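Local structure of peruvianin-I (Thevetia peruviana, 6ORM) at residues Q44-F49 / R76-P81; T85-N90 / M134-N139; G102-G107 / K119-G124. The protein acts as a proteolytic enzyme of latex, classed as a cysteine peptidase, although its chain has the cupin fold of the germin-like proteins. All coordinates share one frame; numbering follows the deposited sequence.

Interaction 1 of 3, residues Q44-F49 / R76-P81; sequences QAPSGF and RCVLLP. With NAG (2-acetamido-2-deoxy-beta-D-glucopyranose), chain D; NAG (2-acetamido-2-deoxy-beta-D-glucopyranose), chain E; NAG (2-acetamido-2-deoxy-beta-D-glucopyranose), chain B; NAG (2-acetamido-2-deoxy-beta-D-glucopyranose), chain C.
In both Phe49 (chi1 -65°) and Leu80 the CG atom is set opposite the carbonyl carbon, and the leucine comes over one face of the phenyl ring. Leu80 CG lies 3.6 Å from the centroid of the Phe49 ring, almost on its normal, a CH-pi contact; the two methyls spread over the same face, CD1 toward CG of the ring and CD2 toward CZ. At the ring edge, in its plane, Val78 O stands 3.5 Å from Phe49 CE2. Val78 serves two partners with its two branches: CG1 meets Phe49 CE2 at 3.8 Å, and CG2 packs 3.6 Å from Pro46 CG, the two side chains crossing at about a right angle. Toward the start of segment 76-81 the contact turns polar. Arg76, extended and then bent at chi3 (64°), presents NH2 to Gln44 O at 2.8 Å in a nearly straight bond (173°) lying in both the carbonyl and the guanidinium planes, with Pro46 CD over one guanidinium face. NH2 also bonds Thr57 OG1. On the glycan side, O6 of the chain D NAG donates to Ala45 O at 2.5 Å, and Ser47 N donates to its O5 at 3.2 Å. The irregular loop 44-49 is therefore held from two directions, by apolar and guanidinium contacts from segment 76-81 and by hydrogen bonds to a sugar of the protein's own glycan.

Interaction 2 of 3, residues T85-N90 / M134-N139; sequences TQFRTN and MHFTVN
Arg88 and His135 make one antiparallel hydrogen-bonded bridge through their backbones, Arg88 N giving to His135 O and His135 N to Arg88 O, both at 2.8 Å. Outside this single bridge, Thr85 N, three residues before Arg88, bonds Thr137 O, two residues beyond His135, at 2.9 Å.

Side-chain polar contacts supplement the backbone bonds. With chi1 at 62°, Thr85 OG1 is tucked between its own N and carbonyl carbon, where it accepts from Thr137 N at 2.8 Å and donates to Gln86 O; one hydroxyl thus ties the two segments and is bonded both as acceptor and as donor. Arg88 NE, at the end of an extended chain, bonds Thr85 O at 2.6 Å on a lone pair. The imidazole of His135 (chi1 61°) lies beneath Arg88 O, which sits 3.1 Å from its plane and toward the rim; ND1 is bonded to Leu133 O, and Asn90 OD1 approaches CE1 at 3.1 Å.

Apolar contacts gather around Phe87. The side chains of Phe87 and Phe136 lie side by side and point the same way, but their ring planes are 89° apart in an oblique pairing, CE1 of Phe87 being 3.8 Å from CD2 of Phe136, while Met134 adds an oblique Met-aromatic contact.

In germins the first cupin motif carries an HxH pair and the second a PxGxxHF sequence. By sequence, His135 matches the histidine of the second motif, whereas Arg88 and Asn90 occupy the HxH places, an arrangement consistent with a cupin barrel whose customary metal site is altered.

Interaction 3 of 3, residues G102-G107 / K119-G124; sequences GEILEG and KRLTPG
Ile104 O is gripped twice: Leu121 N bonds it at 2.7 Å, almost straight (173°), and Arg120 CA adds a C-H...O contact at 3.3 Å. The reciprocal bond runs from Ile104 N to Leu121 O, and Glu106 with Lys119 forms the next hydrogen-bonded pair, again joined in both directions. Between them Leu105 and Arg120 face each other as a non-hydrogen-bonded pair, which places their side chains on one face of the hairpin and those of Ile104, Glu106, Lys119 and Leu121 on the other.

On the Leu105 side the leucine methyl CD2 rests 3.8 Å from Arg120 CB. Beyond this the arginine chain bends at chi2 and chi3, bringing NH1 to within 2.9 Å of Glu103 OE1 in a salt bridge. The carboxylate and guanidinium planes are 76° apart: the oxygen lies near the guanidinium plane, at its edge, but is itself met from above the carboxylate plane. Alongside, Glu103 CG runs next to Thr122 CG2 at 3.7 Å.

The face bearing Ile104 is largely apolar in its cross-strand packing. Ile104 CG1, with chi1 at 54°, touches Leu121 CB at 3.6 Å, and Leu121 CD1 reaches Glu106 CB at 3.8 Å. At the open end of the hairpin Pro123 CD lies close to Gly102 O, at 3.1 Å.

The chemistry implies a hairpin with two duties. Arg120 and Glu103 pair across one side, whereas the other combines the packing of Leu121, against barrel strands and Ile38 of the third subunit, with polar links from the Glu106 carboxylate to Thr137 OG1 and from Lys119 NZ, by a salt bridge, to Asp35 of the third subunit; the same hairpin thus serves both the barrel and the subunit interface.

The three contacts join different parts of one cupin-fold chain. Interactions 2 and 3 share a sheet, strand 135-139 lying beside strand 104-109: Val138 O and Leu105 N are 2.7 Å apart, and Thr137 OG1 lies 2.4 Å from Glu106 OE1, both probable hydrogen bonds, the second unusually short. Along the chain, interaction 3 is nested within the loop that interaction 2 closes. Interaction 1 precedes both and meets interaction 2 where Asn139 ND2 lies 2.9 Å from Leu80 O, with Leu79 CD1 packing 3.8 Å from Thr137 CG2. Interactions 1 and 3 do not touch. The glycans border interaction 1 directly, whereas the Arg88 side chain in interaction 2 lies about 9 Å from a bound NAG.

Interaction 1 of 3, residues Q44-F49 / R76-P81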
loop_
_atom_site.group_PDB
_atom_site.type_symbol
_atom_site.label_atom_id
_atom_site.label_comp_id
_atom_site.label_asym_id
_atom_site.label_seq_id
_atom_site.Cartn_x
_atom_site.Cartn_y
_atom_site.Cartn_z
ATOM N N GLN A 44 -32.481 -3.565 12.388
ATOM C CA GLN A 44 -33.533 -4.054 11.513
ATOM C C GLN A 44 -33.243 -5.498 11.153
ATOM O O GLN A 44 -32.173 -5.806 10.597
ATOM C CB GLN A 44 -33.638 -3.169 10.279
ATOM C CG GLN A 44 -33.443 -1.700 10.614
ATOM C CD GLN A 44 -33.422 -0.802 9.396
ATOM O OE1 GLN A 44 -33.780 -1.218 8.293
ATOM N NE2 GLN A 44 -32.978 0.440 9.586
ATOM N N ALA A 45 -34.189 -6.385 11.460
ATOM C CA ALA A 45 -34.097 -7.780 11.081
ATOM C C ALA A 45 -34.086 -7.910 9.562
ATOM O O ALA A 45 -34.473 -6.979 8.850
ATOM C CB ALA A 45 -35.263 -8.564 11.680
ATOM N N PRO A 46 -33.610 -9.039 9.040
ATOM C CA PRO A 46 -33.733 -9.283 7.600
ATOM C C PRO A 46 -35.167 -9.068 7.138
ATOM O O PRO A 46 -36.112 -9.608 7.716
ATOM C CB PRO A 46 -33.309 -10.749 7.461
ATOM C CG PRO A 46 -32.339 -10.943 8.574
ATOM C CD PRO A 46 -32.896 -10.138 9.720
ATOM N N SER A 47 -35.328 -8.256 6.096
ATOM C CA SER A 47 -36.648 -7.965 5.555
ATOM C C SER A 47 -37.062 -8.947 4.472
ATOM O O SER A 47 -38.218 -8.918 4.034
ATOM C CB SER A 47 -36.692 -6.539 4.995
ATOM O OG SER A 47 -35.715 -6.366 3.984
ATOM N N GLY A 48 -36.153 -9.813 4.046
ATOM C CA GLY A 48 -36.446 -10.790 3.017
ATOM C C GLY A 48 -35.206 -11.614 2.754
ATOM O O GLY A 48 -34.131 -11.354 3.304
ATOM N N PHE A 49 -35.376 -12.627 1.912
ATOM C CA PHE A 49 -34.295 -13.544 1.593
ATOM C C PHE A 49 -34.296 -13.788 0.094
ATOM O O PHE A 49 -35.339 -13.688 -0.558
ATOM C CB PHE A 49 -34.439 -14.867 2.359
ATOM C CG PHE A 49 -34.314 -14.719 3.851
ATOM C CD1 PHE A 49 -35.397 -14.315 4.616
ATOM C CD2 PHE A 49 -33.111 -14.977 4.486
ATOM C CE1 PHE A 49 -35.282 -14.170 5.985
ATOM C CE2 PHE A 49 -32.990 -14.836 5.856
ATOM C CZ PHE A 49 -34.078 -14.432 6.607
ATOM N N ARG A 76 -23.778 -8.621 7.830
ATOM C CA ARG A 76 -24.517 -9.657 8.537
ATOM C C ARG A 76 -25.210 -10.557 7.527
ATOM O O ARG A 76 -25.911 -10.071 6.634
ATOM C CB ARG A 76 -25.551 -9.059 9.493
ATOM C CG ARG A 76 -26.310 -10.120 10.286
ATOM C CD ARG A 76 -27.499 -9.541 11.043
ATOM N NE ARG A 76 -28.513 -8.993 10.148
ATOM C CZ ARG A 76 -29.428 -8.098 10.511
ATOM N NH1 ARG A 76 -29.483 -7.670 11.765
ATOM N NH2 ARG A 76 -30.309 -7.654 9.624
ATOM N N CYS A 77 -25.022 -11.863 7.677
ATOM C CA CYS A 77 -25.639 -12.849 6.805
ATOM C C CYS A 77 -26.538 -13.745 7.641
ATOM O O CYS A 77 -26.096 -14.306 8.649
ATOM C CB CYS A 77 -24.583 -13.678 6.071
ATOM S SG CYS A 77 -23.434 -12.733 5.022
ATOM N N VAL A 78 -27.791 -13.881 7.220
ATOM C CA VAL A 78 -28.750 -14.775 7.858
ATOM C C VAL A 78 -29.205 -15.793 6.823
ATOM O O VAL A 78 -29.587 -15.425 5.706
ATOM C CB VAL A 78 -29.946 -13.999 8.440
ATOM C CG1 VAL A 78 -30.966 -14.955 9.048
ATOM C CG2 VAL A 78 -29.463 -12.988 9.474
ATOM N N LEU A 79 -29.159 -17.068 7.196
ATOM C CA LEU A 79 -29.546 -18.166 6.323
ATOM C C LEU A 79 -30.774 -18.846 6.907
ATOM O O LEU A 79 -30.750 -19.297 8.057
ATOM C CB LEU A 79 -28.405 -19.171 6.166
ATOM C CG LEU A 79 -27.196 -18.750 5.330
ATOM C CD1 LEU A 79 -26.071 -19.765 5.475
ATOM C CD2 LEU A 79 -27.585 -18.581 3.868
ATOM N N LEU A 80 -31.845 -18.910 6.118
ATOM C CA LEU A 80 -32.993 -19.719 6.480
ATOM C C LEU A 80 -32.578 -21.186 6.562
ATOM O O LEU A 80 -31.510 -21.564 6.071
ATOM C CB LEU A 80 -34.108 -19.536 5.453
ATOM C CG LEU A 80 -34.701 -18.131 5.349
ATOM C CD1 LEU A 80 -35.633 -18.035 4.154
ATOM C CD2 LEU A 80 -35.431 -17.766 6.634
ATOM N N PRO A 81 -33.392 -22.029 7.199
ATOM C CA PRO A 81 -33.142 -23.473 7.132
ATOM C C PRO A 81 -33.011 -23.928 5.685
ATOM O O PRO A 81 -33.768 -23.505 4.810
ATOM C CB PRO A 81 -34.375 -24.075 7.812
ATOM C CG PRO A 81 -34.816 -23.018 8.768
ATOM C CD PRO A 81 -34.515 -21.703 8.098
HETATM C C1 NAG D . -31.946 -8.237 3.939
HETATM C C2 NAG D . -32.638 -7.624 2.738
HETATM C C3 NAG D . -32.291 -6.144 2.646
HETATM C C4 NAG D . -32.539 -5.439 3.978
HETATM C C5 NAG D . -31.955 -6.224 5.153
HETATM C C6 NAG D . -32.353 -5.663 6.501
HETATM C C7 NAG D . -33.144 -9.003 0.770
HETATM C C8 NAG D . -32.590 -9.652 -0.464
HETATM N N2 NAG D . -32.270 -8.313 1.510
HETATM O O3 NAG D . -33.072 -5.547 1.617
HETATM O O4 NAG D . -31.880 -4.180 3.960
HETATM O O5 NAG D . -32.386 -7.592 5.118
HETATM O O6 NAG D . -33.750 -5.776 6.735
HETATM O O7 NAG D . -34.326 -9.098 1.079
HETATM C C1 NAG E . -35.415 -16.298 10.548
HETATM C C2 NAG E . -36.521 -16.597 11.554
HETATM C C3 NAG E . -37.841 -15.975 11.092
HETATM C C4 NAG E . -37.657 -14.484 10.831
HETATM C C5 NAG E . -36.495 -14.262 9.860
HETATM C C6 NAG E . -36.139 -12.803 9.690
HETATM C C7 NAG E . -36.441 -18.587 12.977
HETATM C C8 NAG E . -36.625 -20.073 13.051
HETATM N N2 NAG E . -36.662 -18.026 11.783
HETATM O O3 NAG E . -38.860 -16.174 12.069
HETATM O O4 NAG E . -38.856 -13.946 10.278
HETATM O O5 NAG E . -35.308 -14.895 10.360
HETATM O O6 NAG E . -35.544 -12.283 10.871
HETATM O O7 NAG E . -36.109 -17.923 13.953
HETATM C C1 NAG B . -32.769 -3.119 3.617
HETATM C C2 NAG B . -32.027 -1.835 3.967
HETATM C C3 NAG B . -32.823 -0.609 3.526
HETATM C C4 NAG B . -33.216 -0.723 2.059
HETATM C C5 NAG B . -33.951 -2.039 1.834
HETATM C C6 NAG B . -34.321 -2.279 0.389
HETATM C C7 NAG B . -30.567 -2.082 5.928
HETATM C C8 NAG B . -30.468 -1.965 7.419
HETATM N N2 NAG B . -31.753 -1.776 5.394
HETATM O O3 NAG B . -32.015 0.545 3.737
HETATM O O4 NAG B . -34.073 0.351 1.681
HETATM O O5 NAG B . -33.103 -3.123 2.233
HETATM O O6 NAG B . -33.187 -2.640 -0.386
HETATM O O7 NAG B . -29.616 -2.436 5.240
HETATM C C1 NAG C . -39.311 -12.722 10.908
HETATM C C2 NAG C . -40.358 -12.112 9.946
HETATM C C3 NAG C . -41.121 -10.933 10.584
HETATM C C4 NAG C . -41.478 -11.161 12.049
HETATM C C5 NAG C . -40.269 -11.703 12.793
HETATM C C6 NAG C . -40.526 -11.994 14.254
HETATM C C7 NAG C . -39.619 -12.383 7.608
HETATM C C8 NAG C . -38.890 -11.740 6.468
HETATM N N2 NAG C . -39.698 -11.663 8.730
HETATM O O3 NAG C . -42.317 -10.727 9.842
HETATM O O4 NAG C . -41.873 -9.917 12.619
HETATM O O5 NAG C . -39.888 -12.934 12.176
HETATM O O6 NAG C . -40.758 -13.377 14.479
HETATM O O7 NAG C . -40.115 -13.501 7.515
#

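Interaction 2 of 3, residues T85-N90 / M134-N139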
loop_
_atom_site.group_PDB
_atom_site.type_symbol
_atom_site.label_atom_id
_atom_site.label_comp_id
_atom_site.label_asym_id
_atom_site.label_seq_id
_atom_site.Cartn_x
_atom_site.Cartn_y
_atom_site.Cartn_z
ATOM N N THR A 85 -25.332 -19.779 0.464
ATOM C CA THR A 85 -24.879 -18.571 -0.207
ATOM C C THR A 85 -24.616 -18.777 -1.689
ATOM O O THR A 85 -24.414 -17.789 -2.402
ATOM C CB THR A 85 -23.588 -18.061 0.439
ATOM O OG1 THR A 85 -22.568 -19.057 0.290
ATOM C CG2 THR A 85 -23.801 -17.782 1.918
ATOM N N GLN A 86 -24.594 -20.032 -2.152
ATOM C CA GLN A 86 -24.052 -20.397 -3.457
ATOM C C GLN A 86 -22.558 -20.090 -3.419
ATOM O O GLN A 86 -22.018 -19.745 -2.361
ATOM C CB GLN A 86 -24.750 -19.664 -4.610
ATOM C CG GLN A 86 -26.270 -19.527 -4.459
ATOM C CD GLN A 86 -26.999 -20.856 -4.387
ATOM O OE1 GLN A 86 -27.333 -21.451 -5.409
ATOM N NE2 GLN A 86 -27.264 -21.322 -3.170
ATOM N N PHE A 87 -21.860 -20.272 -4.532
ATOM C CA PHE A 87 -20.436 -19.968 -4.578
ATOM C C PHE A 87 -20.232 -18.479 -4.833
ATOM O O PHE A 87 -20.749 -17.932 -5.811
ATOM C CB PHE A 87 -19.752 -20.814 -5.649
ATOM C CG PHE A 87 -19.880 -22.291 -5.410
ATOM C CD1 PHE A 87 -19.231 -22.891 -4.342
ATOM C CD2 PHE A 87 -20.658 -23.077 -6.242
ATOM C CE1 PHE A 87 -19.345 -24.251 -4.115
ATOM C CE2 PHE A 87 -20.774 -24.438 -6.024
ATOM C CZ PHE A 87 -20.119 -25.026 -4.955
ATOM N N ARG A 88 -19.469 -17.827 -3.955
ATOM C CA ARG A 88 -19.314 -16.382 -4.006
ATOM C C ARG A 88 -17.854 -16.001 -3.809
ATOM O O ARG A 88 -17.047 -16.781 -3.295
ATOM C CB ARG A 88 -20.191 -15.689 -2.948
ATOM C CG ARG A 88 -21.680 -15.728 -3.275
ATOM C CD ARG A 88 -22.514 -14.928 -2.284
ATOM N NE ARG A 88 -23.932 -15.259 -2.400
ATOM C CZ ARG A 88 -24.877 -14.392 -2.749
ATOM N NH1 ARG A 88 -24.559 -13.129 -3.002
ATOM N NH2 ARG A 88 -26.140 -14.784 -2.841
ATOM N N THR A 89 -17.527 -14.779 -4.231
ATOM C CA THR A 89 -16.230 -14.176 -3.974
ATOM C C THR A 89 -16.415 -12.786 -3.380
ATOM O O THR A 89 -17.435 -12.126 -3.597
ATOM C CB THR A 89 -15.376 -14.051 -5.251
ATOM O OG1 THR A 89 -16.010 -13.148 -6.168
ATOM C CG2 THR A 89 -15.181 -15.412 -5.914
ATOM N N ASN A 90 -15.411 -12.359 -2.616
ATOM C CA ASN A 90 -15.242 -10.961 -2.235
ATOM C C ASN A 90 -13.994 -10.454 -2.943
ATOM O O ASN A 90 -12.874 -10.649 -2.445
ATOM C CB ASN A 90 -15.112 -10.809 -0.717
ATOM C CG ASN A 90 -16.352 -11.278 0.019
ATOM O OD1 ASN A 90 -16.320 -12.282 0.730
ATOM N ND2 ASN A 90 -17.453 -10.554 -0.151
ATOM N N MET A 134 -12.970 -18.145 -4.003
ATOM C CA MET A 134 -14.324 -18.681 -4.042
ATOM C C MET A 134 -14.663 -19.349 -2.717
ATOM O O MET A 134 -13.863 -20.114 -2.175
ATOM C CB MET A 134 -14.437 -19.680 -5.197
ATOM C CG MET A 134 -15.803 -20.309 -5.410
ATOM S SD MET A 134 -15.827 -21.237 -6.959
ATOM C CE MET A 134 -14.441 -22.341 -6.698
ATOM N N HIS A 135 -15.850 -19.052 -2.192
ATOM C CA HIS A 135 -16.254 -19.570 -0.893
ATOM C C HIS A 135 -17.762 -19.776 -0.871
ATOM O O HIS A 135 -18.477 -19.411 -1.808
ATOM C CB HIS A 135 -15.814 -18.638 0.246
ATOM C CG HIS A 135 -16.399 -17.263 0.166
ATOM N ND1 HIS A 135 -15.787 -16.233 -0.517
ATOM C CD2 HIS A 135 -17.535 -16.745 0.688
ATOM C CE1 HIS A 135 -16.523 -15.140 -0.412
ATOM N NE2 HIS A 135 -17.588 -15.424 0.315
ATOM N N PHE A 136 -18.240 -20.362 0.226
ATOM C CA PHE A 136 -19.657 -20.650 0.386
ATOM C C PHE A 136 -19.973 -20.819 1.863
ATOM O O PHE A 136 -19.089 -21.082 2.683
ATOM C CB PHE A 136 -20.072 -21.911 -0.381
ATOM C CG PHE A 136 -19.399 -23.167 0.112
ATOM C CD1 PHE A 136 -19.921 -23.883 1.181
ATOM C CD2 PHE A 136 -18.248 -23.633 -0.497
ATOM C CE1 PHE A 136 -19.301 -25.029 1.635
ATOM C CE2 PHE A 136 -17.626 -24.782 -0.049
ATOM C CZ PHE A 136 -18.153 -25.480 1.016
ATOM N N THR A 137 -21.257 -20.686 2.180
ATOM C CA THR A 137 -21.799 -21.051 3.479
ATOM C C THR A 137 -23.092 -21.822 3.267
ATOM O O THR A 137 -23.918 -21.442 2.433
ATOM C CB THR A 137 -22.073 -19.817 4.352
ATOM O OG1 THR A 137 -20.938 -18.942 4.331
ATOM C CG2 THR A 137 -22.356 -20.232 5.779
ATOM N N VAL A 138 -23.257 -22.918 4.007
ATOM C CA VAL A 138 -24.485 -23.704 3.989
ATOM C C VAL A 138 -24.986 -23.841 5.418
ATOM O O VAL A 138 -24.209 -24.130 6.334
ATOM C CB VAL A 138 -24.276 -25.093 3.347
ATOM C CG1 VAL A 138 -25.583 -25.887 3.342
ATOM C CG2 VAL A 138 -23.729 -24.953 1.931
ATOM N N ASN A 139 -26.288 -23.634 5.606
ATOM C CA ASN A 139 -26.936 -23.829 6.897
ATOM C C ASN A 139 -27.143 -25.322 7.140
ATOM O O ASN A 139 -27.896 -25.972 6.411
ATOM C CB ASN A 139 -28.267 -23.080 6.923
ATOM C CG ASN A 139 -28.916 -23.071 8.295
ATOM O OD1 ASN A 139 -28.477 -23.763 9.214
ATOM N ND2 ASN A 139 -29.974 -22.282 8.437
#

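Interaction 3 of 3, residues G102-G107 / K119-G124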
loop_
_atom_site.group_PDB
_atom_site.type_symbol
_atom_site.label_atom_id
_atom_site.label_comp_id
_atom_site.label_asym_id
_atom_site.label_seq_id
_atom_site.Cartn_x
_atom_site.Cartn_y
_atom_site.Cartn_z
ATOM N N GLY A 102 -26.935 -20.683 15.260
ATOM C CA GLY A 102 -27.077 -21.840 14.402
ATOM C C GLY A 102 -25.731 -22.468 14.085
ATOM O O GLY A 102 -24.729 -22.265 14.778
ATOM N N GLU A 103 -25.714 -23.248 13.006
ATOM C CA GLU A 103 -24.526 -23.979 12.588
ATOM C C GLU A 103 -24.423 -23.974 11.073
ATOM O O GLU A 103 -25.421 -24.167 10.372
ATOM C CB GLU A 103 -24.528 -25.428 13.084
ATOM C CG GLU A 103 -24.484 -25.576 14.584
ATOM C CD GLU A 103 -24.360 -27.023 15.003
ATOM O OE1 GLU A 103 -24.100 -27.875 14.125
ATOM O OE2 GLU A 103 -24.528 -27.306 16.207
ATOM N N ILE A 104 -23.208 -23.756 10.571
ATOM C CA ILE A 104 -22.976 -23.591 9.145
ATOM C C ILE A 104 -21.788 -24.435 8.709
ATOM O O ILE A 104 -20.876 -24.719 9.492
ATOM C CB ILE A 104 -22.730 -22.115 8.768
ATOM C CG1 ILE A 104 -21.598 -21.533 9.618
ATOM C CG2 ILE A 104 -23.994 -21.302 8.920
ATOM C CD1 ILE A 104 -21.279 -20.084 9.320
ATOM N N LEU A 105 -21.808 -24.832 7.438
ATOM C CA LEU A 105 -20.614 -25.296 6.746
ATOM C C LEU A 105 -20.020 -24.110 5.998
ATOM O O LEU A 105 -20.696 -23.499 5.166
ATOM C CB LEU A 105 -20.937 -26.431 5.777
ATOM C CG LEU A 105 -21.067 -27.849 6.331
ATOM C CD1 LEU A 105 -21.153 -28.850 5.185
ATOM C CD2 LEU A 105 -19.907 -28.181 7.262
ATOM N N GLU A 106 -18.771 -23.776 6.309
ATOM C CA GLU A 106 -18.072 -22.653 5.701
ATOM C C GLU A 106 -16.813 -23.176 5.025
ATOM O O GLU A 106 -16.022 -23.886 5.652
ATOM C CB GLU A 106 -17.724 -21.599 6.757
ATOM C CG GLU A 106 -17.011 -20.373 6.219
ATOM C CD GLU A 106 -17.948 -19.401 5.537
ATOM O OE1 GLU A 106 -19.142 -19.365 5.903
ATOM O OE2 GLU A 106 -17.485 -18.668 4.639
ATOM N N GLY A 107 -16.627 -22.834 3.751
ATOM C CA GLY A 107 -15.443 -23.281 3.039
ATOM C C GLY A 107 -15.013 -22.319 1.955
ATOM O O GLY A 107 -15.808 -21.521 1.452
ATOM N N LYS A 119 -15.014 -26.281 7.087
ATOM C CA LYS A 119 -15.224 -26.646 8.479
ATOM C C LYS A 119 -16.664 -26.341 8.861
ATOM O O LYS A 119 -17.296 -25.440 8.299
ATOM C CB LYS A 119 -14.275 -25.897 9.425
ATOM C CG LYS A 119 -12.814 -26.302 9.321
ATOM C CD LYS A 119 -12.586 -27.738 9.769
ATOM C CE LYS A 119 -12.847 -27.914 11.254
ATOM N NZ LYS A 119 -12.575 -29.312 11.701
ATOM N N ARG A 120 -17.177 -27.109 9.815
ATOM C CA ARG A 120 -18.453 -26.799 10.441
ATOM C C ARG A 120 -18.230 -25.765 11.538
ATOM O O ARG A 120 -17.327 -25.917 12.366
ATOM C CB ARG A 120 -19.089 -28.067 11.012
ATOM C CG ARG A 120 -20.497 -27.879 11.559
ATOM C CD ARG A 120 -20.483 -27.616 13.058
ATOM N NE ARG A 120 -19.833 -28.693 13.802
ATOM C CZ ARG A 120 -20.480 -29.623 14.495
ATOM N NH1 ARG A 120 -21.806 -29.612 14.548
ATOM N NH2 ARG A 120 -19.803 -30.565 15.140
ATOM N N LEU A 121 -19.042 -24.708 11.532
ATOM C CA LEU A 121 -18.948 -23.626 12.502
ATOM C C LEU A 121 -20.185 -23.597 13.391
ATOM O O LEU A 121 -21.307 -23.796 12.918
ATOM C CB LEU A 121 -18.791 -22.263 11.815
ATOM C CG LEU A 121 -17.739 -22.053 10.721
ATOM C CD1 LEU A 121 -17.636 -20.571 10.371
ATOM C CD2 LEU A 121 -16.388 -22.603 11.131
ATOM N N THR A 122 -19.966 -23.373 14.689
ATOM C CA THR A 122 -21.031 -23.129 15.656
ATOM C C THR A 122 -20.791 -21.753 16.280
ATOM O O THR A 122 -19.713 -21.182 16.071
ATOM C CB THR A 122 -21.065 -24.247 16.706
ATOM O OG1 THR A 122 -19.917 -24.149 17.557
ATOM C CG2 THR A 122 -21.086 -25.615 16.032
ATOM N N PRO A 123 -21.745 -21.178 17.023
ATOM C CA PRO A 123 -21.573 -19.800 17.510
ATOM C C PRO A 123 -20.263 -19.601 18.266
ATOM O O PRO A 123 -19.896 -20.399 19.131
ATOM C CB PRO A 123 -22.785 -19.601 18.426
ATOM C CG PRO A 123 -23.820 -20.498 17.858
ATOM C CD PRO A 123 -23.072 -21.712 17.392
ATOM N N GLY A 124 -19.552 -18.521 17.926
ATOM C CA GLY A 124 -18.255 -18.214 18.487
ATOM C C GLY A 124 -17.096 -18.514 17.558
ATOM O O GLY A 124 -16.024 -17.908 17.698
#